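Local coordinates for protein (hdlp (histone deacetylase-like protein)) (Aquifex aeolicus, PDB 1C3P) that is a zinc-binding homologue of the histone deacetylases and probably removes acetyl groups from its substrates by hydrolysis, at residues M38-E43 with A305-W310; A52-L57 with D64-L69; F231-E236 with D366-A371; E152-R155 with R161-Y164. All coordinates share one frame; numbering follows the deposited sequence.

Interaction 1 (M38-E43 with A305-W310)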
loop_
_atom_site.group_PDB
_atom_site.type_symbol
_atom_site.label_atom_id
_atom_site.label_comp_id
_atom_site.label_asym_id
_atom_site.label_seq_id
_atom_site.Cartn_x
_atom_site.Cartn_y
_atom_site.Cartn_z
ATOM N N MET A 38 -12.284 -3.745 -19.038
ATOM C CA MET A 38 -12.727 -2.350 -19.265
ATOM C C MET A 38 -12.010 -1.691 -20.457
ATOM O O MET A 38 -12.279 -0.525 -20.795
ATOM C CB MET A 38 -12.447 -1.498 -18.016
ATOM C CG MET A 38 -13.236 -1.878 -16.784
ATOM S SD MET A 38 -14.936 -1.312 -16.927
ATOM C CE MET A 38 -14.654 0.462 -17.010
ATOM N N ASN A 39 -11.095 -2.440 -21.071
ATOM C CA ASN A 39 -10.286 -1.979 -22.199
ATOM C C ASN A 39 -9.537 -0.714 -21.822
ATOM O O ASN A 39 -9.471 0.252 -22.598
ATOM C CB ASN A 39 -11.159 -1.736 -23.437
ATOM C CG ASN A 39 -11.930 -2.969 -23.837
ATOM O OD1 ASN A 39 -11.357 -4.042 -23.968
ATOM N ND2 ASN A 39 -13.239 -2.825 -24.030
ATOM N N LEU A 40 -8.978 -0.720 -20.612
ATOM C CA LEU A 40 -8.234 0.434 -20.120
ATOM C C LEU A 40 -6.723 0.210 -20.035
ATOM O O LEU A 40 -6.006 0.995 -19.419
ATOM C CB LEU A 40 -8.769 0.879 -18.755
ATOM C CG LEU A 40 -10.188 1.460 -18.770
ATOM C CD1 LEU A 40 -10.577 1.894 -17.366
ATOM C CD2 LEU A 40 -10.244 2.650 -19.703
ATOM N N ILE A 41 -6.243 -0.848 -20.678
ATOM C CA ILE A 41 -4.818 -1.120 -20.675
ATOM C C ILE A 41 -4.362 -1.878 -21.933
ATOM O O ILE A 41 -5.063 -2.751 -22.433
ATOM C CB ILE A 41 -4.410 -1.915 -19.400
ATOM C CG1 ILE A 41 -2.893 -2.043 -19.353
ATOM C CG2 ILE A 41 -5.044 -3.289 -19.393
ATOM C CD1 ILE A 41 -2.204 -0.731 -19.329
ATOM N N ASP A 42 -3.183 -1.523 -22.443
ATOM C CA ASP A 42 -2.630 -2.183 -23.627
ATOM C C ASP A 42 -1.363 -2.941 -23.240
ATOM O O ASP A 42 -0.661 -2.538 -22.319
ATOM C CB ASP A 42 -2.296 -1.153 -24.707
ATOM C CG ASP A 42 -3.496 -0.320 -25.102
ATOM O OD1 ASP A 42 -4.541 -0.921 -25.432
ATOM O OD2 ASP A 42 -3.393 0.930 -25.089
ATOM N N GLU A 43 -1.064 -4.019 -23.961
ATOM C CA GLU A 43 0.113 -4.846 -23.685
ATOM C C GLU A 43 1.425 -4.114 -23.488
ATOM O O GLU A 43 2.214 -4.466 -22.608
ATOM C CB GLU A 43 0.345 -5.869 -24.800
ATOM C CG GLU A 43 -0.647 -7.010 -24.851
ATOM C CD GLU A 43 -0.218 -8.071 -25.849
ATOM O OE1 GLU A 43 0.896 -8.614 -25.687
ATOM O OE2 GLU A 43 -0.981 -8.363 -26.792
ATOM N N ALA A 305 -11.047 1.556 -7.489
ATOM C CA ALA A 305 -10.165 2.617 -7.020
ATOM C C ALA A 305 -8.819 2.638 -7.717
ATOM O O ALA A 305 -8.352 3.698 -8.136
ATOM C CB ALA A 305 -9.984 2.521 -5.476
ATOM N N TRP A 306 -8.173 1.483 -7.842
ATOM C CA TRP A 306 -6.898 1.477 -8.533
ATOM C C TRP A 306 -7.111 1.776 -10.003
ATOM O O TRP A 306 -6.212 2.280 -10.671
ATOM C CB TRP A 306 -6.160 0.152 -8.358
ATOM C CG TRP A 306 -5.431 0.072 -7.037
ATOM C CD1 TRP A 306 -5.078 1.115 -6.234
ATOM C CD2 TRP A 306 -4.912 -1.106 -6.414
ATOM N NE1 TRP A 306 -4.368 0.661 -5.147
ATOM C CE2 TRP A 306 -4.252 -0.698 -5.234
ATOM C CE3 TRP A 306 -4.939 -2.471 -6.740
ATOM C CZ2 TRP A 306 -3.623 -1.611 -4.376
ATOM C CZ3 TRP A 306 -4.317 -3.376 -5.890
ATOM C CH2 TRP A 306 -3.665 -2.938 -4.718
ATOM N N THR A 307 -8.296 1.467 -10.515
ATOM C CA THR A 307 -8.559 1.769 -11.913
ATOM C C THR A 307 -8.533 3.291 -12.068
ATOM O O THR A 307 -7.991 3.800 -13.045
ATOM C CB THR A 307 -9.907 1.155 -12.377
ATOM O OG1 THR A 307 -9.743 -0.265 -12.504
ATOM C CG2 THR A 307 -10.348 1.736 -13.719
ATOM N N LEU A 308 -9.090 4.024 -11.102
ATOM C CA LEU A 308 -9.045 5.487 -11.174
ATOM C C LEU A 308 -7.586 5.958 -11.208
ATOM O O LEU A 308 -7.220 6.881 -11.954
ATOM C CB LEU A 308 -9.766 6.127 -9.976
ATOM C CG LEU A 308 -11.282 5.929 -9.890
ATOM C CD1 LEU A 308 -11.868 6.725 -8.701
ATOM C CD2 LEU A 308 -11.908 6.403 -11.210
ATOM N N ILE A 309 -6.745 5.327 -10.396
ATOM C CA ILE A 309 -5.337 5.693 -10.367
ATOM C C ILE A 309 -4.696 5.410 -11.721
ATOM O O ILE A 309 -3.933 6.228 -12.237
ATOM C CB ILE A 309 -4.551 4.886 -9.312
ATOM C CG1 ILE A 309 -5.079 5.189 -7.909
ATOM C CG2 ILE A 309 -3.072 5.219 -9.417
ATOM C CD1 ILE A 309 -4.922 6.640 -7.501
ATOM N N TRP A 310 -4.995 4.251 -12.301
ATOM C CA TRP A 310 -4.383 3.920 -13.591
ATOM C C TRP A 310 -4.830 4.909 -14.676
ATOM O O TRP A 310 -4.016 5.368 -15.485
ATOM C CB TRP A 310 -4.717 2.486 -13.993
ATOM C CG TRP A 310 -4.123 2.110 -15.302
ATOM C CD1 TRP A 310 -4.803 1.795 -16.443
ATOM C CD2 TRP A 310 -2.726 2.119 -15.654
ATOM N NE1 TRP A 310 -3.922 1.615 -17.483
ATOM C CE2 TRP A 310 -2.642 1.807 -17.027
ATOM C CE3 TRP A 310 -1.541 2.361 -14.943
ATOM C CZ2 TRP A 310 -1.420 1.732 -17.705
ATOM C CZ3 TRP A 310 -0.328 2.288 -15.612
ATOM C CH2 TRP A 310 -0.276 1.975 -16.983
#

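Interaction 2 (A52-L57 with D64-L69)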
loop_
_atom_site.group_PDB
_atom_site.type_symbol
_atom_site.label_atom_id
_atom_site.label_comp_id
_atom_site.label_asym_id
_atom_site.label_seq_id
_atom_site.Cartn_x
_atom_site.Cartn_y
_atom_site.Cartn_z
ATOM N N ALA A 52 12.324 -10.619 -6.788
ATOM C CA ALA A 52 13.418 -9.824 -6.245
ATOM C C ALA A 52 14.578 -10.827 -6.137
ATOM O O ALA A 52 14.349 -11.998 -5.829
ATOM C CB ALA A 52 13.053 -9.297 -4.860
ATOM N N THR A 53 15.813 -10.393 -6.384
ATOM C CA THR A 53 16.943 -11.312 -6.261
ATOM C C THR A 53 17.310 -11.387 -4.788
ATOM O O THR A 53 16.892 -10.543 -4.007
ATOM C CB THR A 53 18.169 -10.825 -7.048
ATOM O OG1 THR A 53 18.627 -9.579 -6.498
ATOM C CG2 THR A 53 17.802 -10.645 -8.520
ATOM N N LYS A 54 18.085 -12.398 -4.403
ATOM C CA LYS A 54 18.490 -12.532 -3.004
ATOM C C LYS A 54 19.209 -11.253 -2.574
ATOM O O LYS A 54 19.028 -10.750 -1.460
ATOM C CB LYS A 54 19.434 -13.730 -2.847
ATOM C CG LYS A 54 19.860 -14.010 -1.417
ATOM C CD LYS A 54 18.703 -14.486 -0.565
ATOM C CE LYS A 54 18.289 -15.915 -0.906
ATOM N NZ LYS A 54 19.331 -16.917 -0.525
ATOM N N GLU A 55 20.025 -10.724 -3.472
ATOM C CA GLU A 55 20.783 -9.512 -3.182
ATOM C C GLU A 55 19.859 -8.329 -2.920
ATOM O O GLU A 55 20.094 -7.561 -1.999
ATOM C CB GLU A 55 21.737 -9.213 -4.339
ATOM C CG GLU A 55 22.593 -7.979 -4.158
ATOM C CD GLU A 55 23.726 -7.905 -5.175
ATOM O OE1 GLU A 55 24.441 -6.877 -5.193
ATOM O OE2 GLU A 55 23.910 -8.877 -5.947
ATOM N N GLU A 56 18.810 -8.186 -3.720
ATOM C CA GLU A 56 17.869 -7.096 -3.509
ATOM C C GLU A 56 17.149 -7.287 -2.173
ATOM O O GLU A 56 16.931 -6.328 -1.430
ATOM C CB GLU A 56 16.888 -7.020 -4.685
ATOM C CG GLU A 56 17.610 -6.708 -6.009
ATOM C CD GLU A 56 16.703 -6.812 -7.205
ATOM O OE1 GLU A 56 15.748 -7.619 -7.123
ATOM O OE2 GLU A 56 16.957 -6.116 -8.225
ATOM N N LEU A 57 16.791 -8.529 -1.851
ATOM C CA LEU A 57 16.124 -8.788 -0.579
ATOM C C LEU A 57 17.023 -8.443 0.605
ATOM O O LEU A 57 16.560 -7.905 1.615
ATOM C CB LEU A 57 15.697 -10.253 -0.466
ATOM C CG LEU A 57 14.575 -10.673 -1.434
ATOM C CD1 LEU A 57 14.261 -12.164 -1.253
ATOM C CD2 LEU A 57 13.314 -9.827 -1.150
ATOM N N ASP A 64 19.126 -14.985 7.667
ATOM C CA ASP A 64 18.482 -16.058 8.419
ATOM C C ASP A 64 16.955 -15.994 8.255
ATOM O O ASP A 64 16.291 -17.033 8.130
ATOM C CB ASP A 64 18.825 -15.979 9.909
ATOM C CG ASP A 64 18.373 -14.670 10.549
ATOM O OD1 ASP A 64 18.241 -14.620 11.793
ATOM O OD2 ASP A 64 18.166 -13.682 9.815
ATOM N N TYR A 65 16.407 -14.780 8.271
ATOM C CA TYR A 65 14.963 -14.585 8.111
ATOM C C TYR A 65 14.527 -14.983 6.698
ATOM O O TYR A 65 13.580 -15.747 6.544
ATOM C CB TYR A 65 14.563 -13.117 8.408
ATOM C CG TYR A 65 13.098 -12.823 8.128
ATOM C CD1 TYR A 65 12.083 -13.586 8.722
ATOM C CD2 TYR A 65 12.726 -11.800 7.247
ATOM C CE1 TYR A 65 10.730 -13.343 8.438
ATOM C CE2 TYR A 65 11.375 -11.550 6.955
ATOM C CZ TYR A 65 10.385 -12.322 7.544
ATOM O OH TYR A 65 9.061 -12.111 7.210
ATOM N N ILE A 66 15.222 -14.482 5.680
ATOM C CA ILE A 66 14.885 -14.811 4.300
ATOM C C ILE A 66 15.006 -16.309 4.098
ATOM O O ILE A 66 14.113 -16.907 3.510
ATOM C CB ILE A 66 15.812 -14.079 3.288
ATOM C CG1 ILE A 66 15.566 -12.577 3.376
ATOM C CG2 ILE A 66 15.554 -14.579 1.859
ATOM C CD1 ILE A 66 14.128 -12.190 2.985
ATOM N N ASN A 67 16.090 -16.921 4.589
ATOM C CA ASN A 67 16.255 -18.365 4.407
ATOM C C ASN A 67 15.129 -19.143 5.063
ATOM O O ASN A 67 14.711 -20.190 4.550
ATOM C CB ASN A 67 17.602 -18.876 4.938
ATOM C CG ASN A 67 18.782 -18.435 4.080
ATOM O OD1 ASN A 67 18.623 -18.071 2.921
ATOM N ND2 ASN A 67 19.972 -18.485 4.650
ATOM N N THR A 68 14.621 -18.625 6.176
ATOM C CA THR A 68 13.532 -19.289 6.871
ATOM C C THR A 68 12.250 -19.228 6.042
ATOM O O THR A 68 11.502 -20.201 5.976
ATOM C CB THR A 68 13.281 -18.667 8.256
ATOM O OG1 THR A 68 14.453 -18.849 9.071
ATOM C CG2 THR A 68 12.111 -19.348 8.934
ATOM N N LEU A 69 12.001 -18.096 5.395
ATOM C CA LEU A 69 10.807 -17.986 4.564
ATOM C C LEU A 69 10.885 -18.985 3.405
ATOM O O LEU A 69 9.890 -19.622 3.044
ATOM C CB LEU A 69 10.663 -16.569 3.991
ATOM C CG LEU A 69 10.399 -15.414 4.960
ATOM C CD1 LEU A 69 10.439 -14.085 4.216
ATOM C CD2 LEU A 69 9.052 -15.607 5.617
#

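Interaction 3 (F231-E236 with D366-A371)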
loop_
_atom_site.group_PDB
_atom_site.type_symbol
_atom_site.label_atom_id
_atom_site.label_comp_id
_atom_site.label_asym_id
_atom_site.label_seq_id
_atom_site.Cartn_x
_atom_site.Cartn_y
_atom_site.Cartn_z
ATOM N N PHE A 231 -9.997 13.453 5.659
ATOM C CA PHE A 231 -8.808 12.798 5.122
ATOM C C PHE A 231 -7.966 13.806 4.328
ATOM O O PHE A 231 -6.768 13.959 4.571
ATOM C CB PHE A 231 -9.205 11.627 4.215
ATOM C CG PHE A 231 -8.037 10.790 3.754
ATOM C CD1 PHE A 231 -7.314 10.015 4.661
ATOM C CD2 PHE A 231 -7.663 10.771 2.418
ATOM C CE1 PHE A 231 -6.240 9.235 4.242
ATOM C CE2 PHE A 231 -6.584 9.991 1.984
ATOM C CZ PHE A 231 -5.872 9.221 2.904
ATOM N N LEU A 232 -8.587 14.506 3.382
ATOM C CA LEU A 232 -7.843 15.468 2.564
ATOM C C LEU A 232 -7.288 16.635 3.366
ATOM O O LEU A 232 -6.217 17.132 3.066
ATOM C CB LEU A 232 -8.713 15.967 1.413
ATOM C CG LEU A 232 -9.151 14.847 0.459
ATOM C CD1 LEU A 232 -10.189 15.408 -0.507
ATOM C CD2 LEU A 232 -7.977 14.245 -0.295
ATOM N N PHE A 233 -8.023 17.087 4.376
ATOM C CA PHE A 233 -7.539 18.156 5.247
ATOM C C PHE A 233 -6.231 17.695 5.881
ATOM O O PHE A 233 -5.215 18.401 5.866
ATOM C CB PHE A 233 -8.543 18.408 6.378
ATOM C CG PHE A 233 -8.026 19.315 7.468
ATOM C CD1 PHE A 233 -8.143 20.698 7.359
ATOM C CD2 PHE A 233 -7.462 18.779 8.619
ATOM C CE1 PHE A 233 -7.717 21.539 8.391
ATOM C CE2 PHE A 233 -7.025 19.606 9.664
ATOM C CZ PHE A 233 -7.156 20.987 9.552
ATOM N N ALA A 234 -6.277 16.499 6.463
ATOM C CA ALA A 234 -5.117 15.927 7.137
ATOM C C ALA A 234 -3.940 15.772 6.184
ATOM O O ALA A 234 -2.786 16.036 6.537
ATOM C CB ALA A 234 -5.503 14.546 7.750
ATOM N N LEU A 235 -4.233 15.325 4.976
ATOM C CA LEU A 235 -3.195 15.114 3.970
ATOM C C LEU A 235 -2.498 16.429 3.590
ATOM O O LEU A 235 -1.269 16.533 3.623
ATOM C CB LEU A 235 -3.821 14.502 2.715
ATOM C CG LEU A 235 -3.034 13.484 1.884
ATOM C CD1 LEU A 235 -3.395 13.705 0.418
ATOM C CD2 LEU A 235 -1.526 13.606 2.110
ATOM N N GLU A 236 -3.287 17.439 3.232
ATOM C CA GLU A 236 -2.732 18.737 2.833
ATOM C C GLU A 236 -1.879 19.366 3.933
ATOM O O GLU A 236 -0.784 19.876 3.676
ATOM C CB GLU A 236 -3.859 19.711 2.474
ATOM C CG GLU A 236 -4.796 19.196 1.413
ATOM C CD GLU A 236 -6.015 20.082 1.229
ATOM O OE1 GLU A 236 -6.797 20.259 2.201
ATOM O OE2 GLU A 236 -6.186 20.594 0.105
ATOM N N ASP A 366 -7.092 19.317 15.862
ATOM C CA ASP A 366 -6.138 19.314 16.968
ATOM C C ASP A 366 -4.912 18.440 16.676
ATOM O O ASP A 366 -3.784 18.816 16.992
ATOM C CB ASP A 366 -6.796 18.842 18.280
ATOM C CG ASP A 366 -7.893 19.779 18.760
ATOM O OD1 ASP A 366 -7.861 20.986 18.416
ATOM O OD2 ASP A 366 -8.775 19.316 19.509
ATOM N N THR A 367 -5.128 17.272 16.088
ATOM C CA THR A 367 -4.006 16.382 15.773
ATOM C C THR A 367 -3.015 17.079 14.838
ATOM O O THR A 367 -1.802 17.067 15.077
ATOM C CB THR A 367 -4.522 15.094 15.133
ATOM O OG1 THR A 367 -5.298 14.376 16.100
ATOM C CG2 THR A 367 -3.372 14.227 14.662
ATOM N N LEU A 368 -3.528 17.703 13.782
ATOM C CA LEU A 368 -2.651 18.401 12.843
ATOM C C LEU A 368 -1.966 19.611 13.467
ATOM O O LEU A 368 -0.840 19.940 13.093
ATOM C CB LEU A 368 -3.412 18.820 11.578
ATOM C CG LEU A 368 -3.555 17.725 10.500
ATOM C CD1 LEU A 368 -2.162 17.343 10.000
ATOM C CD2 LEU A 368 -4.262 16.492 11.066
ATOM N N GLU A 369 -2.629 20.282 14.409
ATOM C CA GLU A 369 -1.986 21.424 15.063
ATOM C C GLU A 369 -0.840 20.916 15.956
ATOM O O GLU A 369 0.221 21.531 16.013
ATOM C CB GLU A 369 -3.002 22.227 15.891
ATOM C CG GLU A 369 -4.008 23.011 15.037
ATOM C CD GLU A 369 -5.026 23.789 15.865
ATOM O OE1 GLU A 369 -4.609 24.592 16.728
ATOM O OE2 GLU A 369 -6.244 23.603 15.644
ATOM N N LYS A 370 -1.047 19.804 16.656
ATOM C CA LYS A 370 0.016 19.257 17.504
ATOM C C LYS A 370 1.148 18.724 16.637
ATOM O O LYS A 370 2.322 18.836 16.991
ATOM C CB LYS A 370 -0.497 18.124 18.406
ATOM C CG LYS A 370 -1.290 18.576 19.623
ATOM C CD LYS A 370 -1.573 17.390 20.552
ATOM C CE LYS A 370 -2.197 17.845 21.869
ATOM N NZ LYS A 370 -2.418 16.716 22.829
ATOM N N ALA A 371 0.788 18.138 15.498
ATOM C CA ALA A 371 1.775 17.596 14.568
ATOM C C ALA A 371 2.702 18.692 14.058
ATOM O O ALA A 371 3.901 18.467 13.897
ATOM C CB ALA A 371 1.078 16.930 13.383
#

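Interaction 4 (E152-R155 with R161-Y164)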
loop_
_atom_site.group_PDB
_atom_site.type_symbol
_atom_site.label_atom_id
_atom_site.label_comp_id
_atom_site.label_asym_id
_atom_site.label_seq_id
_atom_site.Cartn_x
_atom_site.Cartn_y
_atom_site.Cartn_z
ATOM N N GLU A 152 16.139 1.243 0.382
ATOM C CA GLU A 152 17.549 0.899 0.533
ATOM C C GLU A 152 18.171 0.762 -0.844
ATOM O O GLU A 152 19.354 1.037 -1.043
ATOM C CB GLU A 152 17.711 -0.403 1.316
ATOM C CG GLU A 152 17.400 -0.231 2.789
ATOM C CD GLU A 152 18.420 0.636 3.503
ATOM O OE1 GLU A 152 18.175 0.981 4.670
ATOM O OE2 GLU A 152 19.469 0.960 2.908
ATOM N N TYR A 153 17.358 0.360 -1.817
ATOM C CA TYR A 153 17.857 0.239 -3.184
ATOM C C TYR A 153 18.280 1.647 -3.631
ATOM O O TYR A 153 19.350 1.841 -4.220
ATOM C CB TYR A 153 16.740 -0.306 -4.096
ATOM C CG TYR A 153 17.093 -0.325 -5.565
ATOM C CD1 TYR A 153 17.781 -1.399 -6.142
ATOM C CD2 TYR A 153 16.748 0.751 -6.377
ATOM C CE1 TYR A 153 18.108 -1.384 -7.514
ATOM C CE2 TYR A 153 17.064 0.776 -7.720
ATOM C CZ TYR A 153 17.733 -0.278 -8.290
ATOM O OH TYR A 153 17.993 -0.207 -9.641
ATOM N N LEU A 154 17.443 2.636 -3.335
ATOM C CA LEU A 154 17.737 4.020 -3.709
ATOM C C LEU A 154 18.949 4.563 -2.928
ATOM O O LEU A 154 19.792 5.279 -3.486
ATOM C CB LEU A 154 16.500 4.897 -3.473
ATOM C CG LEU A 154 15.354 4.711 -4.483
ATOM C CD1 LEU A 154 14.060 5.346 -3.958
ATOM C CD2 LEU A 154 15.777 5.336 -5.838
ATOM N N ARG A 155 19.045 4.236 -1.641
ATOM C CA ARG A 155 20.196 4.705 -0.865
ATOM C C ARG A 155 21.483 4.175 -1.491
ATOM O O ARG A 155 22.474 4.904 -1.598
ATOM C CB ARG A 155 20.091 4.265 0.605
ATOM C CG ARG A 155 18.842 4.838 1.311
ATOM C CD ARG A 155 18.682 4.351 2.745
ATOM N NE ARG A 155 19.494 5.110 3.683
ATOM C CZ ARG A 155 19.608 4.822 4.974
ATOM N NH1 ARG A 155 18.962 3.777 5.482
ATOM N NH2 ARG A 155 20.335 5.608 5.762
ATOM N N ARG A 161 18.089 11.835 0.300
ATOM C CA ARG A 161 16.870 12.444 0.834
ATOM C C ARG A 161 15.690 11.761 0.168
ATOM O O ARG A 161 15.227 12.172 -0.895
ATOM C CB ARG A 161 16.816 13.951 0.552
ATOM C CG ARG A 161 17.889 14.778 1.264
ATOM C CD ARG A 161 17.616 16.271 1.087
ATOM N NE ARG A 161 17.586 16.690 -0.313
ATOM C CZ ARG A 161 18.657 16.823 -1.097
ATOM N NH1 ARG A 161 19.872 16.573 -0.624
ATOM N NH2 ARG A 161 18.511 17.199 -2.362
ATOM N N ILE A 162 15.200 10.708 0.801
ATOM C CA ILE A 162 14.093 9.939 0.239
ATOM C C ILE A 162 12.852 10.079 1.112
ATOM O O ILE A 162 12.926 9.928 2.313
ATOM C CB ILE A 162 14.523 8.470 0.159
ATOM C CG1 ILE A 162 15.783 8.384 -0.704
ATOM C CG2 ILE A 162 13.406 7.622 -0.404
ATOM C CD1 ILE A 162 16.512 7.080 -0.623
ATOM N N LEU A 163 11.712 10.377 0.501
ATOM C CA LEU A 163 10.487 10.543 1.262
ATOM C C LEU A 163 9.564 9.391 0.941
ATOM O O LEU A 163 9.444 9.004 -0.210
ATOM C CB LEU A 163 9.805 11.866 0.877
ATOM C CG LEU A 163 8.360 12.119 1.323
ATOM C CD1 LEU A 163 8.312 12.223 2.848
ATOM C CD2 LEU A 163 7.826 13.382 0.675
ATOM N N TYR A 164 8.938 8.829 1.966
ATOM C CA TYR A 164 7.969 7.754 1.776
ATOM C C TYR A 164 6.649 8.248 2.366
ATOM O O TYR A 164 6.603 8.713 3.508
ATOM C CB TYR A 164 8.419 6.494 2.504
ATOM C CG TYR A 164 7.410 5.375 2.427
ATOM C CD1 TYR A 164 7.208 4.638 1.254
ATOM C CD2 TYR A 164 6.647 5.061 3.540
ATOM C CE1 TYR A 164 6.251 3.598 1.226
ATOM C CE2 TYR A 164 5.717 4.058 3.521
ATOM C CZ TYR A 164 5.519 3.328 2.382
ATOM O OH TYR A 164 4.588 2.312 2.461
#

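Interaction 1 (M38-E43 with A305-W310)
L40 and T307 bring the two backbones nearest to each other, their CA atoms 8.3 Å apart, where the turn after helix 28-37 comes up to helix 299-314. The one polar bond between the segments starts at W310. Its NE1 donates to the carbonyl O of L40 at 2.9 Å, and the oxygen lies almost exactly in the plane of the indole, off its edge. The bond is bent at the hydrogen, with an N-H...O angle of 134°, and the donor is tilted 20° from the carbonyl plane. W310 reaches this far because its CG is anti to the backbone N (chi1 180°), which throws the ring off the helix toward the loop. That loop begins with a Schellman motif: N39 has left the helical conformation with positive phi, and the chain then swings on through L40 and I41 toward strand 46-48, at one end of the parallel sheet of this α/β fold. Next to the bond, L40 CD1 meets T307 CG2 at 3.7 Å, the two side chains crossing at about a right angle. The methyl group of T307 is the part turned to the loop, while its hydroxyl is taken up by the carbonyl of A303 one turn back. I41 sits beside the indole, although its modelled approach is too close to be trusted in detail. With a leucine in place of W310 the ring N-H is gone, and the buried carbonyl of L40 would probably be left without its mate. K35 makes a cation-pi contact with the same indole, and V4 and L6 of strand 4-8 also touch it.

Interaction 2 (A52-L57 with D64-L69)
K54 and L57 of the short helix 54-57 pack against I66 and N67 of helix 63-75, the next helix along the chain, so this is a contact between two consecutive helices joined by a brief connection. I66 takes the central place. Its CG2 methyl faces the aliphatic part of K54, with CD of the lysine 4.0 Å from it, and the two side chains run past each other in opposite directions. One turn on, from the same side of the short helix, L57 brings CD1 to 4.1 Å of that same I66 CG2. The K54 chain starts with CG anti to its backbone nitrogen (chi1 -177°) and then bends at each following torsion, which curls it over I66 and carries the amine to the neighbourhood of N67. There K54 NZ stays 3.7 Å from N67 OD1, too long for a hydrogen bond. The short helix is started by a capping box: T53 OG1 accepts from E56 N at 3.1 Å, and E56 OE1 in return accepts from T53 N at 2.9 Å, the N-H coming from above the carboxylate plane. E56 has a further partner, its OE2 forming a salt bridge with R50. L57 also rests on F100 and S104 of helix 98-118, as E56 does on V111, so the short helix packs on that long helix as well.

Interaction 3 (F231-E236 with D366-A371)
Apolar contacts between side chains carry most of this meeting of F233 and A234 with L368. The leucine comes from helix 362-372 near the C terminus and points toward helix 228-245. Its CG lies 4.0 Å from F233 CE2, approaching the phenyl ring obliquely, and the two side chains slide past one another in opposite directions. F233 has its CG anti to the backbone N (chi1 170°), a setting that swings the ring from the flank of its helix across to the leucine. The other branch of the contact is on A234, whose CB is 4.0 Å from L368 CD2. The small alanine side chain lets the leucine come close to the helix backbone, and CA of A234 and CA of L368 are only 6.7 Å apart. Both helices lie against the same face of the parallel sheet at the edge strand 217-222: A234 touches L222 there and L368 touches I220, so the leucine fills the angle between strand and helix in this α/β layer. The remaining contact is between a side chain and the backbone. L368 CD1 stands 3.8 Å from the carbonyl O of A234, a van der Waals approach by a methyl carbon; the oxygen has its hydrogen bond from the hydroxyl of S238, further along its own helix. No hydrogen bond or salt bridge joins the two segments. Were an alanine to stand in place of L368, both methyl branches would go, and a gap would probably open between F233, A234 and I220, leaving the phenyl ring freer to turn.

Interaction 4 (E152-R155 with R161-Y164)
I162 gives up the most surface here, and its outer methyl, CD1, does all of the close touching. The residue opens strand 162-166 and points toward helix 146-156, where L154 and R155 receive it side by side. CD1 sits 3.6 Å from L154 CB and 3.8 Å from R155 CG, wedged between the roots of the two neighbouring side chains. I162 can reach so far because its chain is extended beyond the first bond (chi2 166°), which sends CD1 straight out from the strand. L154 meets it with its first carbon, while the L154 side chain also touches L252 of strand 250-254 and I114 of helix 98-118. R155 offers the apolar start of its chain to the isoleucine, crossing it obliquely. Farther out the arginine bends at chi3 (82°) and turns its guanidinium group back along the helix, where R155 NH1 forms a salt bridge with E152 OE1 one turn earlier at 3.0 Å; as a hydrogen bond it is weak, the N-H...O angle being 132°. The other terminal nitrogen, R155 NH2, is held by Q184, a residue whose backbone also bonds to I162. One arginine therefore has its aliphatic part on the buried isoleucine and its charged end held by two partners, E152 and Q184, the first bond weak. This is the helix-on-strand packing of an arginase-like α/β fold: helix 146-156 lies on the parallel sheet and leads through a short loop into strand 162-166, whose chain runs on to D168 and H170, which together with D258 bind zinc in the metal-loaded protein.

Overall arrangement
From the N terminus, the chain opens interaction 1 in the loop after helix 28-37, and this long loop closes only at helix 299-314, tying the edge with strand 46-48 to a late helix. Inside it lie two short closures in series: interaction 2, between consecutive helices 54-57 and 63-75, and interaction 4, between helix 146-156 and strand 162-166. These two come within about 5 Å of each other at their nearest atoms without touching. Interaction 3 starts inside the same loop, at 231-236, but ends beyond it at 366-371, so it crosses interaction 1. It fastens the last helix near strand 217-222, on the opposite side of the chain's centre from interaction 2.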